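Local atomic coordinates of peroxisomal fatty acid beta-oxidation multifunctional protein MFP2 (Arabidopsis thaliana, PDB entry 2WTB), a protein that catalyses the hydration of long-chain enoyl-CoA esters and the NAD-dependent dehydrogenation of 3-hydroxyacyl-CoA in peroxisomal fatty acid beta-oxidation during seed germination. Residues F503-A508 with E629-P634; Q507-L512 with G534-C539. All blocks are in the same frame, centred on the assembly; numbering follows the deposited sequence.

Interaction 1. Residues F503-A508 with E629-P634; sequences FPYTQA and EMTFFP
A chi1 of -178° turns the Tyr505 ring away from its own N and out from helix 498-514, where it meets Thr631 and Phe632 on helix 624-644. Thr631 turns its methyl to that ring and its hydroxyl elsewhere: CG2 trans to N sits 3.4 Å from Tyr505 CD1, coming in obliquely, while OG1 bonds back to the carbonyl of Ile627 one turn earlier. Phe632 starts out pointing from the partner helix, yet the end of its ring returns, and CZ comes within 3.5 Å of Tyr505 CE1. The two aromatic side chains run side by side in the same direction, with CD1 of Tyr505 over the rim of one Phe632 face and the planes inclined at 53°. This is nearly antiparallel helix packing in the all-helical C-terminal part of the dehydrogenase region, the short axes passing 8.0 Å apart at 154°. At this spacing the short side chain of Ala508 faces the partner directly, CB resting 3.6 Å from Met630 O. At the other end two prolines face each other, Pro504 CB lying 4.1 Å from Pro634 CB. Neither proline N has a hydrogen to give, and both helices are kinked there; the N of Tyr505 also lacks a bond to the turn before. No hydrogen bond joins the two segments. Ile526 of helix 519-529 touches Tyr505, Thr631 and Phe632, and the Phe632 ring also meets that of Phe529.

Interaction 2. Residues Q507-L512 with G534-C539; sequences QAAMFL and GPFRLC
Met510 and Phe536 cross obliquely where helix 498-514 faces the first turn of helix 535-542. The bond to Met510 CB points neither at the partner nor away from it, and CB itself makes no close approach there. CG is the first atom to engage, 3.6 Å from Phe536 CE2 in an oblique approach to the ring. From there the chain runs extended (chi2 -163°, chi3 179°), carrying SD past the ring and delivering the terminal methyl CE to Cys539, 4.1 Å from its SG. Cys539 meets it with a thiol that stands anti to the backbone N, and Ile568 of helix 567-572 touches both residues.

The Phe536 ring reaches back to the long helix with its far end. CZ lies 3.8 Å from Ala509 CB and equally 3.8 Å from Ala509 O, the carbonyl oxygen meeting the ring at its edge, near the plane. Ala509 CB also packs on Pro535 CB at 3.9 Å, so this one methyl is shared by the proline and the phenylalanine. The segments are held by apolar packing, without a hydrogen bond across them.

Asp523 of helix 519-529 takes the N-H groups of Phe536 and Arg537, one on each carboxylate oxygen, which ties down the start of the short helix, with Gly534 as its N-cap. The steep crossing, 114° between axes 10.5 Å apart, is bridged chiefly by Met510 and Phe536, with Ala509, Pro535 and Cys539 filling in, an arrangement belonging to the helical C-terminal domain of the 3-hydroxyacyl-CoA dehydrogenase family.

How the interactions relate
Both contacts use helix 498-514, with centres about 8 Å apart. Their ranges overlap at Gln507 and Ala508, but of these only Ala508 makes contact, and only in interaction 1. Interaction 1 is wholly buried and sets two long helices almost antiparallel at close range, through an alanine, prolines and an aromatic pair. Interaction 2 is also largely buried, though Phe536 is partly exposed; its axes are farther apart and cross steeply, spanned by a methionine, a phenylalanine and a cysteine, while an alanine methyl packs on a proline. Neither contains a hydrogen bond between its segments. They meet directly: Tyr505 OH packs 3.6 Å from Pro535 CD. Helix 519-529 touches both, through Ile526.

Interaction 1. Residues F503-A508 with E629-P634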
loop_
_atom_site.group_PDB
_atom_site.type_symbol
_atom_site.label_atom_id
_atom_site.label_comp_id
_atom_site.label_asym_id
_atom_site.label_seq_id
_atom_site.Cartn_x
_atom_site.Cartn_y
_atom_site.Cartn_z
ATOM N N PHE A 503 -11.527 -9.747 15.270
ATOM C CA PHE A 503 -12.544 -10.706 15.686
ATOM C C PHE A 503 -13.667 -10.054 16.506
ATOM O O PHE A 503 -14.823 -10.457 16.390
ATOM C CB PHE A 503 -11.937 -11.929 16.395
ATOM C CG PHE A 503 -11.830 -11.793 17.890
ATOM C CD1 PHE A 503 -12.960 -11.857 18.691
ATOM C CD2 PHE A 503 -10.594 -11.637 18.496
ATOM C CE1 PHE A 503 -12.861 -11.739 20.065
ATOM C CE2 PHE A 503 -10.487 -11.522 19.869
ATOM C CZ PHE A 503 -11.622 -11.575 20.655
ATOM N N PRO A 504 -13.333 -9.040 17.329
ATOM C CA PRO A 504 -14.369 -8.317 18.078
ATOM C C PRO A 504 -15.277 -7.504 17.155
ATOM O O PRO A 504 -16.458 -7.319 17.446
ATOM C CB PRO A 504 -13.560 -7.372 18.975
ATOM C CG PRO A 504 -12.198 -7.969 19.041
ATOM C CD PRO A 504 -11.981 -8.588 17.700
ATOM N N TYR A 505 -14.705 -7.020 16.058
ATOM C CA TYR A 505 -15.419 -6.263 15.036
ATOM C C TYR A 505 -16.789 -6.857 14.725
ATOM O O TYR A 505 -17.819 -6.222 14.953
ATOM C CB TYR A 505 -14.558 -6.236 13.776
ATOM C CG TYR A 505 -15.096 -5.454 12.602
ATOM C CD1 TYR A 505 -15.288 -4.081 12.678
ATOM C CD2 TYR A 505 -15.356 -6.086 11.394
ATOM C CE1 TYR A 505 -15.756 -3.367 11.590
ATOM C CE2 TYR A 505 -15.822 -5.383 10.303
ATOM C CZ TYR A 505 -16.020 -4.025 10.405
ATOM O OH TYR A 505 -16.482 -3.330 9.313
ATOM N N THR A 506 -16.794 -8.080 14.208
ATOM C CA THR A 506 -18.035 -8.749 13.828
ATOM C C THR A 506 -18.942 -9.075 15.017
ATOM O O THR A 506 -20.165 -9.006 14.906
ATOM C CB THR A 506 -17.753 -10.033 13.028
ATOM O OG1 THR A 506 -17.524 -9.691 11.656
ATOM C CG2 THR A 506 -18.931 -10.987 13.110
ATOM N N GLN A 507 -18.348 -9.430 16.149
ATOM C CA GLN A 507 -19.130 -9.796 17.325
ATOM C C GLN A 507 -19.807 -8.585 17.958
ATOM O O GLN A 507 -20.945 -8.674 18.418
ATOM C CB GLN A 507 -18.260 -10.525 18.349
ATOM C CG GLN A 507 -17.745 -11.870 17.865
ATOM C CD GLN A 507 -16.852 -12.556 18.880
ATOM O OE1 GLN A 507 -16.792 -12.153 20.041
ATOM N NE2 GLN A 507 -16.151 -13.598 18.445
ATOM N N ALA A 508 -19.106 -7.456 17.980
ATOM C CA ALA A 508 -19.672 -6.224 18.518
ATOM C C ALA A 508 -20.871 -5.802 17.685
ATOM O O ALA A 508 -21.882 -5.339 18.215
ATOM C CB ALA A 508 -18.630 -5.123 18.537
ATOM N N GLU A 629 -18.000 3.751 16.873
ATOM C CA GLU A 629 -17.259 3.759 18.131
ATOM C C GLU A 629 -17.415 2.473 18.939
ATOM O O GLU A 629 -16.480 2.044 19.612
ATOM C CB GLU A 629 -17.633 4.978 18.980
ATOM C CG GLU A 629 -17.017 6.277 18.485
ATOM C CD GLU A 629 -16.977 7.355 19.551
ATOM O OE1 GLU A 629 -17.612 7.172 20.611
ATOM O OE2 GLU A 629 -16.307 8.387 19.326
ATOM N N MET A 630 -18.591 1.859 18.869
ATOM C CA MET A 630 -18.847 0.626 19.608
ATOM C C MET A 630 -18.337 -0.599 18.852
ATOM O O MET A 630 -18.222 -1.689 19.415
ATOM C CB MET A 630 -20.341 0.469 19.911
ATOM C CG MET A 630 -20.918 1.564 20.795
ATOM S SD MET A 630 -22.559 1.162 21.433
ATOM C CE MET A 630 -22.158 -0.143 22.590
ATOM N N THR A 631 -18.025 -0.414 17.576
ATOM C CA THR A 631 -17.577 -1.515 16.737
ATOM C C THR A 631 -16.057 -1.522 16.581
ATOM O O THR A 631 -15.458 -2.563 16.320
ATOM C CB THR A 631 -18.248 -1.457 15.346
ATOM O OG1 THR A 631 -19.664 -1.602 15.494
ATOM C CG2 THR A 631 -17.730 -2.565 14.447
ATOM N N PHE A 632 -15.438 -0.359 16.756
ATOM C CA PHE A 632 -14.006 -0.217 16.497
ATOM C C PHE A 632 -13.151 -0.055 17.750
ATOM O O PHE A 632 -11.993 -0.470 17.773
ATOM C CB PHE A 632 -13.750 0.935 15.527
ATOM C CG PHE A 632 -13.939 0.558 14.093
ATOM C CD1 PHE A 632 -12.950 -0.127 13.411
ATOM C CD2 PHE A 632 -15.106 0.874 13.427
ATOM C CE1 PHE A 632 -13.124 -0.482 12.090
ATOM C CE2 PHE A 632 -15.283 0.523 12.102
ATOM C CZ PHE A 632 -14.295 -0.155 11.434
ATOM N N PHE A 633 -13.716 0.553 18.786
ATOM C CA PHE A 633 -12.992 0.721 20.040
ATOM C C PHE A 633 -12.616 -0.622 20.669
ATOM O O PHE A 633 -11.527 -0.759 21.227
ATOM C CB PHE A 633 -13.786 1.594 21.015
ATOM C CG PHE A 633 -13.654 3.068 20.748
ATOM C CD1 PHE A 633 -13.415 3.534 19.465
ATOM C CD2 PHE A 633 -13.782 3.988 21.776
ATOM C CE1 PHE A 633 -13.296 4.887 19.215
ATOM C CE2 PHE A 633 -13.665 5.343 21.531
ATOM C CZ PHE A 633 -13.422 5.793 20.249
ATOM N N PRO A 634 -13.513 -1.617 20.586
ATOM C CA PRO A 634 -13.138 -2.964 21.030
ATOM C C PRO A 634 -11.995 -3.540 20.195
ATOM O O PRO A 634 -11.217 -4.349 20.702
ATOM C CB PRO A 634 -14.420 -3.772 20.814
ATOM C CG PRO A 634 -15.511 -2.767 20.911
ATOM C CD PRO A 634 -14.953 -1.523 20.285
#

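Interaction 2. Residues Q507-L512 with G534-C539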
loop_
_atom_site.group_PDB
_atom_site.type_symbol
_atom_site.label_atom_id
_atom_site.label_comp_id
_atom_site.label_asym_id
_atom_site.label_seq_id
_atom_site.Cartn_x
_atom_site.Cartn_y
_atom_site.Cartn_z
ATOM N N GLN A 507 -18.348 -9.430 16.149
ATOM C CA GLN A 507 -19.130 -9.796 17.325
ATOM C C GLN A 507 -19.807 -8.585 17.958
ATOM O O GLN A 507 -20.945 -8.674 18.418
ATOM C CB GLN A 507 -18.260 -10.525 18.349
ATOM C CG GLN A 507 -17.745 -11.870 17.865
ATOM C CD GLN A 507 -16.852 -12.556 18.880
ATOM O OE1 GLN A 507 -16.792 -12.153 20.041
ATOM N NE2 GLN A 507 -16.151 -13.598 18.445
ATOM N N ALA A 508 -19.106 -7.456 17.980
ATOM C CA ALA A 508 -19.672 -6.224 18.518
ATOM C C ALA A 508 -20.871 -5.802 17.685
ATOM O O ALA A 508 -21.882 -5.339 18.215
ATOM C CB ALA A 508 -18.630 -5.123 18.537
ATOM N N ALA A 509 -20.749 -5.964 16.373
ATOM C CA ALA A 509 -21.828 -5.639 15.457
ATOM C C ALA A 509 -23.055 -6.499 15.743
ATOM O O ALA A 509 -24.156 -5.983 15.944
ATOM C CB ALA A 509 -21.372 -5.827 14.022
ATOM N N MET A 510 -22.857 -7.813 15.768
ATOM C CA MET A 510 -23.960 -8.746 15.959
ATOM C C MET A 510 -24.631 -8.602 17.321
ATOM O O MET A 510 -25.837 -8.807 17.443
ATOM C CB MET A 510 -23.501 -10.187 15.732
ATOM C CG MET A 510 -23.204 -10.502 14.276
ATOM S SD MET A 510 -23.154 -12.268 13.929
ATOM C CE MET A 510 -22.827 -12.248 12.169
ATOM N N PHE A 511 -23.855 -8.250 18.341
ATOM C CA PHE A 511 -24.426 -8.000 19.660
ATOM C C PHE A 511 -25.364 -6.801 19.607
ATOM O O PHE A 511 -26.418 -6.796 20.242
ATOM C CB PHE A 511 -23.334 -7.760 20.706
ATOM C CG PHE A 511 -23.851 -7.181 21.995
ATOM C CD1 PHE A 511 -23.728 -5.827 22.263
ATOM C CD2 PHE A 511 -24.475 -7.989 22.933
ATOM C CE1 PHE A 511 -24.209 -5.290 23.447
ATOM C CE2 PHE A 511 -24.958 -7.457 24.120
ATOM C CZ PHE A 511 -24.825 -6.107 24.376
ATOM N N LEU A 512 -24.970 -5.786 18.844
ATOM C CA LEU A 512 -25.795 -4.601 18.661
ATOM C C LEU A 512 -27.095 -4.964 17.953
ATOM O O LEU A 512 -28.163 -4.450 18.290
ATOM C CB LEU A 512 -25.039 -3.542 17.856
ATOM C CG LEU A 512 -23.837 -2.892 18.543
ATOM C CD1 LEU A 512 -23.080 -2.004 17.568
ATOM C CD2 LEU A 512 -24.274 -2.102 19.767
ATOM N N GLY A 534 -19.364 -3.426 4.875
ATOM C CA GLY A 534 -19.941 -3.406 6.205
ATOM C C GLY A 534 -19.660 -4.716 6.909
ATOM O O GLY A 534 -19.373 -5.716 6.256
ATOM N N PRO A 535 -19.739 -4.719 8.247
ATOM C CA PRO A 535 -19.486 -5.925 9.042
ATOM C C PRO A 535 -20.260 -7.130 8.515
ATOM O O PRO A 535 -19.669 -8.177 8.255
ATOM C CB PRO A 535 -20.000 -5.538 10.428
ATOM C CG PRO A 535 -19.833 -4.064 10.485
ATOM C CD PRO A 535 -20.078 -3.560 9.090
ATOM N N PHE A 536 -21.570 -6.976 8.360
ATOM C CA PHE A 536 -22.416 -8.062 7.880
ATOM C C PHE A 536 -22.215 -8.291 6.386
ATOM O O PHE A 536 -22.120 -9.429 5.928
ATOM C CB PHE A 536 -23.886 -7.765 8.190
ATOM C CG PHE A 536 -24.140 -7.437 9.633
ATOM C CD1 PHE A 536 -24.161 -6.121 10.064
ATOM C CD2 PHE A 536 -24.340 -8.445 10.562
ATOM C CE1 PHE A 536 -24.386 -5.816 11.393
ATOM C CE2 PHE A 536 -24.563 -8.146 11.891
ATOM C CZ PHE A 536 -24.586 -6.830 12.307
ATOM N N ARG A 537 -22.147 -7.198 5.635
ATOM C CA ARG A 537 -21.916 -7.260 4.198
ATOM C C ARG A 537 -20.639 -8.035 3.887
ATOM O O ARG A 537 -20.597 -8.836 2.953
ATOM C CB ARG A 537 -21.848 -5.844 3.622
ATOM C CG ARG A 537 -21.348 -5.751 2.193
ATOM C CD ARG A 537 -22.116 -6.657 1.254
ATOM N NE ARG A 537 -21.931 -6.254 -0.137
ATOM C CZ ARG A 537 -22.070 -7.068 -1.177
ATOM N NH1 ARG A 537 -22.384 -8.341 -0.985
ATOM N NH2 ARG A 537 -21.884 -6.610 -2.406
ATOM N N LEU A 538 -19.601 -7.793 4.682
ATOM C CA LEU A 538 -18.332 -8.497 4.540
ATOM C C LEU A 538 -18.446 -9.924 5.063
ATOM O O LEU A 538 -17.786 -10.836 4.566
ATOM C CB LEU A 538 -17.221 -7.741 5.277
ATOM C CG LEU A 538 -15.856 -8.417 5.448
ATOM C CD1 LEU A 538 -14.737 -7.383 5.434
ATOM C CD2 LEU A 538 -15.812 -9.253 6.721
ATOM N N CYS A 539 -19.293 -10.109 6.070
ATOM C CA CYS A 539 -19.505 -11.422 6.665
ATOM C C CYS A 539 -20.116 -12.393 5.658
ATOM O O CYS A 539 -19.830 -13.590 5.681
ATOM C CB CYS A 539 -20.401 -11.308 7.899
ATOM S SG CYS A 539 -20.544 -12.828 8.859
#